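Local coordinates for protein sulfite reductase [ferredoxin] (Mycobacterium tuberculosis, PDB 1ZJ8) that catalyses the six-electron reduction of sulfite to sulfide with electrons from ferredoxin, using a siroheme and a [4Fe-4S] cluster, at residues L425-G430 / V443-L448; V469-C474 / E502-H507; G356-A361 / S416-W421; I486-Q491 / D530-Y535. All blocks are in the same frame, centred on the assembly; numbering follows the deposited sequence.

Contact 1 (L425-G430 / V443-L448). With SF4 (iron/sulfur cluster), chain D.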
loop_
_atom_site.group_PDB
_atom_site.type_symbol
_atom_site.label_atom_id
_atom_site.label_comp_id
_atom_site.label_asym_id
_atom_site.label_seq_id
_atom_site.Cartn_x
_atom_site.Cartn_y
_atom_site.Cartn_z
ATOM N N LEU A 425 3.693 -12.739 5.124
ATOM C CA LEU A 425 3.254 -11.891 6.215
ATOM C C LEU A 425 3.415 -10.421 5.831
ATOM O O LEU A 425 4.414 -10.018 5.259
ATOM C CB LEU A 425 4.029 -12.212 7.509
ATOM C CG LEU A 425 3.707 -11.319 8.732
ATOM C CD1 LEU A 425 3.836 -12.076 10.027
ATOM C CD2 LEU A 425 4.558 -10.031 8.815
ATOM N N MET A 426 2.434 -9.605 6.161
ATOM C CA MET A 426 2.606 -8.156 6.088
ATOM C C MET A 426 2.235 -7.536 7.426
ATOM O O MET A 426 1.473 -8.112 8.210
ATOM C CB MET A 426 1.737 -7.529 4.985
ATOM C CG MET A 426 2.147 -7.872 3.566
ATOM S SD MET A 426 1.260 -6.929 2.271
ATOM C CE MET A 426 -0.399 -6.820 2.898
ATOM N N ALA A 427 2.777 -6.352 7.672
ATOM C CA ALA A 427 2.453 -5.580 8.859
ATOM C C ALA A 427 2.570 -4.111 8.501
ATOM O O ALA A 427 3.300 -3.743 7.571
ATOM C CB ALA A 427 3.390 -5.927 9.988
ATOM N N CYS A 428 1.846 -3.268 9.225
ATOM C CA CYS A 428 1.931 -1.824 9.044
ATOM C C CYS A 428 3.035 -1.289 9.946
ATOM O O CYS A 428 3.810 -2.059 10.522
ATOM C CB CYS A 428 0.596 -1.190 9.401
ATOM S SG CYS A 428 0.207 -1.214 11.189
ATOM N N SER A 429 3.112 0.030 10.068
ATOM C CA SER A 429 4.156 0.656 10.883
ATOM C C SER A 429 3.908 0.440 12.392
ATOM O O SER A 429 4.819 0.045 13.144
ATOM C CB SER A 429 4.225 2.117 10.522
ATOM O OG SER A 429 4.245 2.194 9.119
ATOM N N GLY A 430 2.664 0.665 12.811
ATOM C CA GLY A 430 2.270 0.448 14.191
ATOM C C GLY A 430 2.901 1.454 15.130
ATOM O O GLY A 430 3.564 2.430 14.710
ATOM N N VAL A 443 7.988 -4.206 14.295
ATOM C CA VAL A 443 9.038 -4.813 15.117
ATOM C C VAL A 443 8.632 -6.228 15.578
ATOM O O VAL A 443 9.447 -7.169 15.571
ATOM C CB VAL A 443 9.375 -3.911 16.344
ATOM C CG1 VAL A 443 10.700 -4.381 17.002
ATOM C CG2 VAL A 443 9.447 -2.413 15.918
ATOM N N ARG A 444 7.369 -6.357 15.979
ATOM C CA ARG A 444 6.802 -7.640 16.360
ATOM C C ARG A 444 7.071 -8.683 15.294
ATOM O O ARG A 444 7.597 -9.772 15.575
ATOM C CB ARG A 444 5.294 -7.496 16.552
ATOM C CG ARG A 444 4.631 -8.731 17.155
ATOM C CD ARG A 444 4.899 -8.824 18.654
ATOM N NE ARG A 444 5.338 -10.146 19.072
ATOM C CZ ARG A 444 4.549 -11.197 19.197
ATOM N NH1 ARG A 444 3.276 -11.099 18.915
ATOM N NH2 ARG A 444 5.027 -12.358 19.601
ATOM N N ALA A 445 6.726 -8.312 14.066
ATOM C CA ALA A 445 6.898 -9.158 12.888
ATOM C C ALA A 445 8.309 -9.669 12.747
ATOM O O ALA A 445 8.525 -10.773 12.258
ATOM C CB ALA A 445 6.539 -8.374 11.632
ATOM N N GLN A 446 9.279 -8.860 13.165
ATOM C CA GLN A 446 10.688 -9.246 13.029
ATOM C C GLN A 446 11.048 -10.436 13.914
ATOM O O GLN A 446 11.961 -11.207 13.594
ATOM C CB GLN A 446 11.626 -8.071 13.364
ATOM C CG GLN A 446 11.356 -6.777 12.603
ATOM C CD GLN A 446 11.337 -6.994 11.126
ATOM O OE1 GLN A 446 12.101 -7.804 10.609
ATOM N NE2 GLN A 446 10.453 -6.285 10.428
ATOM N N HIS A 447 10.320 -10.572 15.023
ATOM C CA HIS A 447 10.491 -11.695 15.945
ATOM C C HIS A 447 9.525 -12.823 15.643
ATOM O O HIS A 447 9.804 -13.987 15.951
ATOM C CB HIS A 447 10.207 -11.247 17.392
ATOM C CG HIS A 447 11.143 -10.194 17.917
ATOM N ND1 HIS A 447 10.959 -8.842 17.685
ATOM C CD2 HIS A 447 12.258 -10.294 18.688
ATOM C CE1 HIS A 447 11.929 -8.161 18.272
ATOM N NE2 HIS A 447 12.729 -9.017 18.886
ATOM N N LEU A 448 8.378 -12.479 15.061
ATOM C CA LEU A 448 7.272 -13.415 14.958
ATOM C C LEU A 448 7.493 -14.388 13.823
ATOM O O LEU A 448 7.227 -15.575 13.984
ATOM C CB LEU A 448 5.963 -12.654 14.800
ATOM C CG LEU A 448 4.673 -13.474 14.741
ATOM C CD1 LEU A 448 4.522 -14.359 15.971
ATOM C CD2 LEU A 448 3.480 -12.533 14.566
HETATM FE FE1 SF4 D . -3.215 2.290 11.699
HETATM FE FE2 SF4 D . -1.865 2.385 9.323
HETATM FE FE3 SF4 D . -0.748 3.436 11.590
HETATM FE FE4 SF4 D . -0.967 0.757 11.118
HETATM S S1 SF4 D . 0.330 2.256 9.945
HETATM S S2 SF4 D . -1.473 1.852 13.109
HETATM S S3 SF4 D . -3.036 0.589 10.145
HETATM S S4 SF4 D . -2.646 4.200 10.541
#
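L425 and A445 make the main bridge between the short strand 425-427 and the helix segment 443-448. The L425 side chain leaves the strand with CB directed at the helix, and its CG packs beside the backbone oxygen of V469 on the next strand. Beyond CG the two methyls part company. CD1 turns to the side chain of I471 on that neighbouring strand, whereas CD2 reaches across to the helix and meets the methyl of A445, with 3.8 Å between L425 CD2 and A445 CB. A361 of a neighbouring loop also touches CD2, so three chain segments converge at the leucine tip. A427, two residues on and facing the same way, adds a looser methyl-to-methyl approach of 4.3 Å between A427 CB and A445 CB. No hydrogen bond crosses the contact; with an alanine on each side, A427 CA and A445 CA are 7.0 Å apart, consistent with close packing. M426 faces the other way, while its backbone is bonded to V469 and I471. Just past the strand comes C428, whose backbone is still bonded to I471. Its chi1 of 71° places SG between the backbone N and the carbonyl carbon, and C428 SG binds the iron FE4 of the cluster at 2.3 Å. S429 OG hydrogen-bonds a siroheme oxygen. Strand 425-427, helix 442-455 and the parallel strand 469-472 form a beta-alpha-beta crossover, with the cluster-binding loop of the siroheme reductases beginning at the first strand's end.

Contact 2 (V469-C474 / E502-H507). With SF4 (iron/sulfur cluster), chain D.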
loop_
_atom_site.group_PDB
_atom_site.type_symbol
_atom_site.label_atom_id
_atom_site.label_comp_id
_atom_site.label_asym_id
_atom_site.label_seq_id
_atom_site.Cartn_x
_atom_site.Cartn_y
_atom_site.Cartn_z
ATOM N N VAL A 469 -0.795 -13.694 6.407
ATOM C CA VAL A 469 -0.983 -13.143 7.747
ATOM C C VAL A 469 -0.687 -11.652 7.710
ATOM O O VAL A 469 0.438 -11.246 7.389
ATOM C CB VAL A 469 -0.036 -13.796 8.797
ATOM C CG1 VAL A 469 -0.199 -13.124 10.171
ATOM C CG2 VAL A 469 -0.255 -15.316 8.892
ATOM N N ASN A 470 -1.680 -10.835 8.044
ATOM C CA ASN A 470 -1.511 -9.373 8.027
ATOM C C ASN A 470 -1.743 -8.766 9.415
ATOM O O ASN A 470 -2.816 -8.949 10.005
ATOM C CB ASN A 470 -2.463 -8.731 7.026
ATOM C CG ASN A 470 -2.179 -9.149 5.593
ATOM O OD1 ASN A 470 -1.301 -9.953 5.335
ATOM N ND2 ASN A 470 -2.930 -8.597 4.656
ATOM N N ILE A 471 -0.735 -8.046 9.921
ATOM C CA ILE A 471 -0.775 -7.439 11.254
ATOM C C ILE A 471 -0.927 -5.925 11.152
ATOM O O ILE A 471 -0.016 -5.218 10.722
ATOM C CB ILE A 471 0.504 -7.741 12.058
ATOM C CG1 ILE A 471 0.979 -9.185 11.826
ATOM C CG2 ILE A 471 0.265 -7.475 13.550
ATOM C CD1 ILE A 471 2.128 -9.624 12.739
ATOM N N ASN A 472 -2.075 -5.422 11.579
ATOM C CA ASN A 472 -2.365 -3.984 11.525
ATOM C C ASN A 472 -2.467 -3.417 12.937
ATOM O O ASN A 472 -3.017 -4.075 13.823
ATOM C CB ASN A 472 -3.661 -3.746 10.760
ATOM C CG ASN A 472 -3.625 -4.339 9.349
ATOM O OD1 ASN A 472 -3.622 -3.601 8.355
ATOM N ND2 ASN A 472 -3.612 -5.681 9.256
ATOM N N GLY A 473 -1.936 -2.208 13.145
ATOM C CA GLY A 473 -1.912 -1.559 14.475
ATOM C C GLY A 473 -3.172 -0.782 14.885
ATOM O O GLY A 473 -3.245 -0.257 16.010
ATOM N N CYS A 474 -4.157 -0.710 13.982
ATOM C CA CYS A 474 -5.425 -0.016 14.233
ATOM C C CYS A 474 -6.395 -0.339 13.086
ATOM O O CYS A 474 -6.020 -1.032 12.140
ATOM C CB CYS A 474 -5.187 1.492 14.346
ATOM S SG CYS A 474 -5.266 2.314 12.756
ATOM N N GLU A 502 -2.445 -3.994 25.010
ATOM C CA GLU A 502 -2.411 -4.099 23.551
ATOM C C GLU A 502 -2.645 -5.536 23.071
ATOM O O GLU A 502 -2.005 -6.477 23.544
ATOM C CB GLU A 502 -1.125 -3.464 22.965
ATOM C CG GLU A 502 0.189 -4.292 22.968
ATOM C CD GLU A 502 1.249 -3.720 21.997
ATOM O OE1 GLU A 502 1.739 -2.589 22.209
ATOM O OE2 GLU A 502 1.587 -4.401 21.005
ATOM N N GLY A 503 -3.598 -5.682 22.149
ATOM C CA GLY A 503 -3.999 -6.973 21.587
ATOM C C GLY A 503 -4.710 -6.779 20.250
ATOM O O GLY A 503 -4.739 -5.678 19.702
ATOM N N PHE A 504 -5.287 -7.852 19.717
ATOM C CA PHE A 504 -5.773 -7.856 18.339
ATOM C C PHE A 504 -7.136 -8.543 18.215
ATOM O O PHE A 504 -7.412 -9.542 18.885
ATOM C CB PHE A 504 -4.735 -8.544 17.419
ATOM C CG PHE A 504 -3.387 -7.852 17.393
ATOM C CD1 PHE A 504 -2.394 -8.184 18.314
ATOM C CD2 PHE A 504 -3.123 -6.854 16.474
ATOM C CE1 PHE A 504 -1.167 -7.537 18.313
ATOM C CE2 PHE A 504 -1.901 -6.212 16.476
ATOM C CZ PHE A 504 -0.922 -6.557 17.403
ATOM N N GLN A 505 -7.984 -7.964 17.366
ATOM C CA GLN A 505 -9.207 -8.599 16.892
ATOM C C GLN A 505 -8.821 -9.363 15.628
ATOM O O GLN A 505 -7.962 -8.913 14.875
ATOM C CB GLN A 505 -10.275 -7.522 16.584
ATOM C CG GLN A 505 -11.721 -8.034 16.261
ATOM C CD GLN A 505 -12.763 -6.877 16.036
ATOM O OE1 GLN A 505 -13.225 -6.639 14.912
ATOM N NE2 GLN A 505 -13.117 -6.172 17.115
ATOM N N VAL A 506 -9.454 -10.505 15.406
ATOM C CA VAL A 506 -9.033 -11.472 14.401
ATOM C C VAL A 506 -10.028 -11.578 13.247
ATOM O O VAL A 506 -11.216 -11.808 13.461
ATOM C CB VAL A 506 -8.895 -12.854 15.078
ATOM C CG1 VAL A 506 -8.622 -13.981 14.069
ATOM C CG2 VAL A 506 -7.795 -12.778 16.138
ATOM N N HIS A 507 -9.541 -11.423 12.021
ATOM C CA HIS A 507 -10.370 -11.611 10.834
ATOM C C HIS A 507 -9.802 -12.825 10.112
ATOM O O HIS A 507 -8.595 -12.898 9.873
ATOM C CB HIS A 507 -10.353 -10.371 9.929
ATOM C CG HIS A 507 -10.899 -9.123 10.572
ATOM N ND1 HIS A 507 -12.047 -8.495 10.129
ATOM C CD2 HIS A 507 -10.440 -8.371 11.605
ATOM C CE1 HIS A 507 -12.281 -7.425 10.871
ATOM N NE2 HIS A 507 -11.320 -7.325 11.772
HETATM FE FE1 SF4 D . -3.215 2.290 11.699
HETATM FE FE2 SF4 D . -1.865 2.385 9.323
HETATM FE FE3 SF4 D . -0.748 3.436 11.590
HETATM FE FE4 SF4 D . -0.967 0.757 11.118
HETATM S S1 SF4 D . 0.330 2.256 9.945
HETATM S S2 SF4 D . -1.473 1.852 13.109
HETATM S S3 SF4 D . -3.036 0.589 10.145
HETATM S S4 SF4 D . -2.646 4.200 10.541
#
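The ring of F504 meets two consecutive residues of strand 469-472 with its CD2-CE2-CZ side. F504 CE2 lies 3.9 Å from I471 CG2, the methyl branch of the isoleucine, and the two side chains pass each other at a slant. The same F504 CE2 approaches N472 O at 3.6 Å, and here the carbonyl oxygen lies at the ring edge, in its plane, where the slightly positive C-H rim would make the approach mildly favourable. With chi1 at -61°, CG of F504 stands anti to its carbonyl carbon, and the ring extends from strand 500-508 toward the segment it touches. These two strands are not bonded to each other: in the mixed sheet of the 4Fe-4S domain, strand 486-494 runs between them, parallel to 469-472 and antiparallel to 500-508. The ring spans that middle strand at a glycine, its CD2 packing on the CA of G490, and also touches F488. While CG2 faces F504, I471 also packs against A427 of strand 425-427. N472 is held at its amide, OD1 accepting from A479 N, while ND2 makes a weak bond to F488 O. This anchoring joins the strand end to the chain around C478, which, as in related reductases, is probably the axial ligand of the siroheme iron. Directly beyond N472 the strand gives way to the cluster loop. G473 C comes within 3.6 Å of the cluster sulfur S2, and C474 SG binds the iron FE1 at 2.3 Å.

Contact 3 (G356-A361 / S416-W421)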
loop_
_atom_site.group_PDB
_atom_site.type_symbol
_atom_site.label_atom_id
_atom_site.label_comp_id
_atom_site.label_asym_id
_atom_site.label_seq_id
_atom_site.Cartn_x
_atom_site.Cartn_y
_atom_site.Cartn_z
ATOM N N GLY A 356 12.920 -12.163 -7.069
ATOM C CA GLY A 356 12.183 -11.445 -6.011
ATOM C C GLY A 356 12.633 -11.880 -4.623
ATOM O O GLY A 356 12.820 -13.075 -4.366
ATOM N N VAL A 357 12.803 -10.923 -3.724
ATOM C CA VAL A 357 13.263 -11.233 -2.379
ATOM C C VAL A 357 12.284 -10.733 -1.353
ATOM O O VAL A 357 11.562 -9.765 -1.576
ATOM C CB VAL A 357 14.629 -10.617 -2.036
ATOM C CG1 VAL A 357 15.727 -11.368 -2.729
ATOM C CG2 VAL A 357 14.685 -9.134 -2.378
ATOM N N ALA A 358 12.293 -11.395 -0.207
ATOM C CA ALA A 358 11.295 -11.163 0.826
ATOM C C ALA A 358 11.977 -10.741 2.101
ATOM O O ALA A 358 12.534 -11.571 2.806
ATOM C CB ALA A 358 10.458 -12.434 1.097
ATOM N N PRO A 359 11.907 -9.447 2.415
ATOM C CA PRO A 359 12.302 -9.039 3.738
ATOM C C PRO A 359 11.186 -9.446 4.702
ATOM O O PRO A 359 10.317 -10.246 4.332
ATOM C CB PRO A 359 12.454 -7.523 3.611
ATOM C CG PRO A 359 11.765 -7.130 2.318
ATOM C CD PRO A 359 11.414 -8.339 1.574
ATOM N N ILE A 360 11.218 -8.930 5.926
ATOM C CA ILE A 360 10.173 -9.177 6.891
ATOM C C ILE A 360 9.317 -7.914 6.983
ATOM O O ILE A 360 9.722 -6.913 7.582
ATOM C CB ILE A 360 10.780 -9.523 8.269
ATOM C CG1 ILE A 360 11.471 -10.891 8.229
ATOM C CG2 ILE A 360 9.696 -9.492 9.347
ATOM C CD1 ILE A 360 12.076 -11.334 9.551
ATOM N N ALA A 361 8.135 -7.967 6.381
ATOM C CA ALA A 361 7.176 -6.880 6.425
ATOM C C ALA A 361 7.798 -5.584 5.993
ATOM O O ALA A 361 7.663 -4.613 6.684
ATOM C CB ALA A 361 6.635 -6.731 7.821
ATOM N N SER A 416 15.296 -15.067 -1.462
ATOM C CA SER A 416 14.520 -15.406 -2.649
ATOM C C SER A 416 13.773 -16.729 -2.479
ATOM O O SER A 416 12.846 -17.050 -3.243
ATOM C CB SER A 416 15.433 -15.459 -3.851
ATOM O OG SER A 416 16.578 -16.201 -3.543
ATOM N N ARG A 417 14.178 -17.489 -1.466
ATOM C CA ARG A 417 13.481 -18.712 -1.066
ATOM C C ARG A 417 13.097 -18.623 0.405
ATOM O O ARG A 417 13.661 -19.315 1.258
ATOM C CB ARG A 417 14.352 -19.937 -1.273
ATOM C CG ARG A 417 14.699 -20.277 -2.730
ATOM C CD ARG A 417 15.774 -21.357 -2.697
ATOM N NE ARG A 417 16.395 -21.726 -3.971
ATOM C CZ ARG A 417 17.389 -22.632 -4.060
ATOM N NH1 ARG A 417 17.850 -23.238 -2.956
ATOM N NH2 ARG A 417 17.937 -22.945 -5.240
ATOM N N PRO A 418 12.129 -17.766 0.719
ATOM C CA PRO A 418 11.732 -17.671 2.111
ATOM C C PRO A 418 10.776 -18.776 2.502
ATOM O O PRO A 418 10.189 -19.423 1.646
ATOM C CB PRO A 418 11.014 -16.328 2.174
ATOM C CG PRO A 418 10.405 -16.199 0.808
ATOM C CD PRO A 418 11.355 -16.856 -0.147
ATOM N N SER A 419 10.612 -18.960 3.803
ATOM C CA SER A 419 9.553 -19.791 4.340
ATOM C C SER A 419 8.217 -19.129 4.025
ATOM O O SER A 419 8.164 -17.925 3.762
ATOM C CB SER A 419 9.711 -19.953 5.862
ATOM O OG SER A 419 9.295 -18.779 6.555
ATOM N N HIS A 420 7.158 -19.933 4.038
ATOM C CA HIS A 420 5.777 -19.468 3.878
ATOM C C HIS A 420 5.521 -18.208 4.664
ATOM O O HIS A 420 4.997 -17.211 4.153
ATOM C CB HIS A 420 4.808 -20.528 4.442
ATOM C CG HIS A 420 4.761 -21.776 3.636
ATOM N ND1 HIS A 420 3.892 -21.938 2.571
ATOM C CD2 HIS A 420 5.510 -22.903 3.695
ATOM C CE1 HIS A 420 4.100 -23.123 2.018
ATOM N NE2 HIS A 420 5.077 -23.728 2.681
ATOM N N TRP A 421 5.901 -18.304 5.935
ATOM C CA TRP A 421 5.639 -17.294 6.951
ATOM C C TRP A 421 6.290 -15.989 6.632
ATOM O O TRP A 421 5.643 -14.955 6.657
ATOM C CB TRP A 421 6.136 -17.775 8.321
ATOM C CG TRP A 421 5.487 -19.044 8.643
ATOM C CD1 TRP A 421 6.069 -20.278 8.722
ATOM C CD2 TRP A 421 4.088 -19.242 8.815
ATOM N NE1 TRP A 421 5.113 -21.227 8.978
ATOM C CE2 TRP A 421 3.888 -20.620 9.032
ATOM C CE3 TRP A 421 2.977 -18.380 8.803
ATOM C CZ2 TRP A 421 2.636 -21.160 9.236
ATOM C CZ3 TRP A 421 1.732 -18.908 9.029
ATOM C CH2 TRP A 421 1.569 -20.293 9.241
#
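V357 has chi1 near -75°, which sets CG1 anti to the carbonyl carbon and lays that methyl against the backbone of S416, with V357 CG1 3.9 Å from S416 N. In S416 a chi1 of 47° tucks OG between its own backbone N and carbonyl carbon, and it is the carbon part of the residue that faces the other segment. S416 CA directs its hydrogen at G356 O, a CA-H...O contact of 3.4 Å with an angle of 145° at the hydrogen. S416 CB is close to the same oxygen, at 3.6 Å from G356 O. Further along, at A358 and P418, the contact becomes purely apolar: the methyl of A358 points at the proline ring, A358 CB lying 3.8 Å from P418 CG and 4.1 Å from P418 CB. The backbone of A358 is also hydrogen-bonded to Q415, the residue just before S416. The contact joins the end of strand 353-357 of the second ferredoxin-like half domain to the loop that runs from helix 399-411 into helix 420-424. S419 starts that helix as its N-cap, its OG bonded to R422 N and also to E453. Between the two segments themselves no classical hydrogen bond or charge pair is made, so the contact is van der Waals packing plus one weak C-H donor, with the adjoining A358-Q415 backbone bond helping to fix the chains side by side.

Contact 4 (I486-Q491 / D530-Y535)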
loop_
_atom_site.group_PDB
_atom_site.type_symbol
_atom_site.label_atom_id
_atom_site.label_comp_id
_atom_site.label_asym_id
_atom_site.label_seq_id
_atom_site.Cartn_x
_atom_site.Cartn_y
_atom_site.Cartn_z
ATOM N N ILE A 486 -5.277 -14.889 7.815
ATOM C CA ILE A 486 -5.314 -14.467 9.201
ATOM C C ILE A 486 -4.988 -12.973 9.311
ATOM O O ILE A 486 -3.837 -12.572 9.200
ATOM C CB ILE A 486 -4.332 -15.280 10.046
ATOM C CG1 ILE A 486 -4.538 -16.771 9.795
ATOM C CG2 ILE A 486 -4.519 -14.952 11.538
ATOM C CD1 ILE A 486 -3.620 -17.657 10.557
ATOM N N GLY A 487 -6.005 -12.151 9.536
ATOM C CA GLY A 487 -5.822 -10.711 9.663
ATOM C C GLY A 487 -5.929 -10.316 11.113
ATOM O O GLY A 487 -6.738 -10.875 11.848
ATOM N N PHE A 488 -5.112 -9.361 11.540
ATOM C CA PHE A 488 -5.136 -8.896 12.921
ATOM C C PHE A 488 -5.399 -7.402 12.944
ATOM O O PHE A 488 -4.687 -6.641 12.291
ATOM C CB PHE A 488 -3.813 -9.211 13.617
ATOM C CG PHE A 488 -3.570 -10.676 13.827
ATOM C CD1 PHE A 488 -3.995 -11.302 14.977
ATOM C CD2 PHE A 488 -2.904 -11.433 12.875
ATOM C CE1 PHE A 488 -3.771 -12.649 15.173
ATOM C CE2 PHE A 488 -2.676 -12.797 13.075
ATOM C CZ PHE A 488 -3.109 -13.394 14.228
ATOM N N LYS A 489 -6.433 -6.990 13.681
ATOM C CA LYS A 489 -6.753 -5.566 13.851
ATOM C C LYS A 489 -6.436 -5.185 15.276
ATOM O O LYS A 489 -7.133 -5.595 16.213
ATOM C CB LYS A 489 -8.228 -5.259 13.548
ATOM C CG LYS A 489 -8.647 -3.756 13.755
ATOM C CD LYS A 489 -10.091 -3.443 13.289
ATOM C CE LYS A 489 -11.140 -4.421 13.856
ATOM N NZ LYS A 489 -12.500 -4.175 13.287
ATOM N N GLY A 490 -5.383 -4.395 15.435
ATOM C CA GLY A 490 -4.944 -3.952 16.750
ATOM C C GLY A 490 -5.942 -3.026 17.423
ATOM O O GLY A 490 -6.453 -2.084 16.795
ATOM N N GLN A 491 -6.221 -3.314 18.696
ATOM C CA GLN A 491 -7.085 -2.484 19.528
ATOM C C GLN A 491 -6.700 -2.690 20.988
ATOM O O GLN A 491 -5.921 -3.584 21.307
ATOM C CB GLN A 491 -8.585 -2.748 19.270
ATOM C CG GLN A 491 -9.168 -4.086 19.747
ATOM C CD GLN A 491 -10.647 -4.282 19.319
ATOM O OE1 GLN A 491 -11.377 -5.100 19.893
ATOM N NE2 GLN A 491 -11.081 -3.522 18.310
ATOM N N ASP A 530 1.217 -10.882 23.045
ATOM C CA ASP A 530 2.106 -11.973 23.436
ATOM C C ASP A 530 1.626 -13.309 22.863
ATOM O O ASP A 530 2.421 -14.202 22.595
ATOM C CB ASP A 530 2.184 -12.093 24.964
ATOM C CG ASP A 530 2.611 -10.793 25.643
ATOM O OD1 ASP A 530 3.745 -10.304 25.392
ATOM O OD2 ASP A 530 1.800 -10.266 26.435
ATOM N N GLU A 531 0.320 -13.451 22.686
ATOM C CA GLU A 531 -0.265 -14.722 22.243
ATOM C C GLU A 531 -0.276 -14.965 20.733
ATOM O O GLU A 531 -0.732 -16.026 20.311
ATOM C CB GLU A 531 -1.722 -14.819 22.719
ATOM C CG GLU A 531 -1.939 -14.831 24.231
ATOM C CD GLU A 531 -3.423 -14.628 24.623
ATOM O OE1 GLU A 531 -4.139 -13.874 23.907
ATOM O OE2 GLU A 531 -3.864 -15.213 25.650
ATOM N N LEU A 532 0.175 -14.011 19.918
ATOM C CA LEU A 532 0.002 -14.122 18.464
ATOM C C LEU A 532 0.575 -15.421 17.915
ATOM O O LEU A 532 -0.071 -16.087 17.113
ATOM C CB LEU A 532 0.648 -12.945 17.732
ATOM C CG LEU A 532 0.056 -11.534 17.834
ATOM C CD1 LEU A 532 0.901 -10.566 17.061
ATOM C CD2 LEU A 532 -1.338 -11.515 17.283
ATOM N N GLY A 533 1.788 -15.773 18.345
ATOM C CA GLY A 533 2.444 -17.012 17.928
ATOM C C GLY A 533 1.718 -18.236 18.425
ATOM O O GLY A 533 1.565 -19.217 17.699
ATOM N N ASP A 534 1.270 -18.188 19.674
ATOM C CA ASP A 534 0.470 -19.270 20.241
ATOM C C ASP A 534 -0.790 -19.491 19.424
ATOM O O ASP A 534 -1.113 -20.612 19.040
ATOM C CB ASP A 534 0.041 -18.939 21.675
ATOM C CG ASP A 534 1.203 -18.853 22.646
ATOM O OD1 ASP A 534 2.019 -19.789 22.697
ATOM O OD2 ASP A 534 1.279 -17.860 23.394
ATOM N N TYR A 535 -1.505 -18.406 19.173
ATOM C CA TYR A 535 -2.771 -18.473 18.456
ATOM C C TYR A 535 -2.628 -19.014 17.030
ATOM O O TYR A 535 -3.363 -19.912 16.627
ATOM C CB TYR A 535 -3.425 -17.093 18.408
ATOM C CG TYR A 535 -4.596 -17.069 17.475
ATOM C CD1 TYR A 535 -5.867 -17.369 17.927
ATOM C CD2 TYR A 535 -4.422 -16.802 16.131
ATOM C CE1 TYR A 535 -6.931 -17.380 17.071
ATOM C CE2 TYR A 535 -5.476 -16.807 15.266
ATOM C CZ TYR A 535 -6.729 -17.092 15.737
ATOM O OH TYR A 535 -7.798 -17.094 14.864
#
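The central strand of the mixed sheet in the 4Fe-4S domain, 486-494, is covered on one face by the start of helix 532-545, and this contact is the layer of side chains between them. I486 and F488, two residues apart and both directed at the helix, meet L532 and Y535, one helical turn apart. L532 lies alongside F488, the two side chains running in opposite directions, and its CD2 methyl approaches one flank of the ring at a slant: L532 CD2 is 3.4 Å from F488 CE1 and 3.5 Å from F488 CD1. At the far end of the same ring, F488 CZ stands 4.1 Å from Y535 CD2, which lies at the edge of the phenylalanine, near its plane. A chi1 of 170° swings the tyrosine ring anti to its backbone N and carries it between strand and helix. I486 then closes the row, its CG2 methyl reaching the edge of the tyrosine ring with 4.3 Å between I486 CG2 and Y535 CE2. Further out, L532 also rests on V527 and Y535 on V506 and L508, so the helix start spreads over three strands of the sheet. Y535 N bonds to E531 O at the start of the helix, and D534 forms a salt bridge with R455. Everything that crosses between the two segments is carbon; the one polar tip in the buried layer, Y535 OH, is satisfied by L565 O, which implies an apolar interface whose tyrosine also ties in the C-terminal tail.

Contacts 1, 2 and 4 belong to one mixed sheet of the 4Fe-4S domain, in which 425-427, 469-472, 486-494 and 500-508 are successive strands. Contacts 2 and 4 are nearest, with centres 6 Å apart, and their segments alternate along the chain; contact 1 lies about 10 Å from contact 2 and 11 Å from contact 4. Contact 3 comes first in sequence, 13 Å from contact 1, where the Q446 amide bonds to I360 O. Its segment 416-421 leads through helix 420-424 directly into contact 1. C428 and C474 follow the ends of adjacent parallel strands in contacts 1 and 2, and both bind the one cluster, while contact 4 packs a helix onto that sheet and contact 3 joins the chain leading into it to the ferredoxin-like half domain.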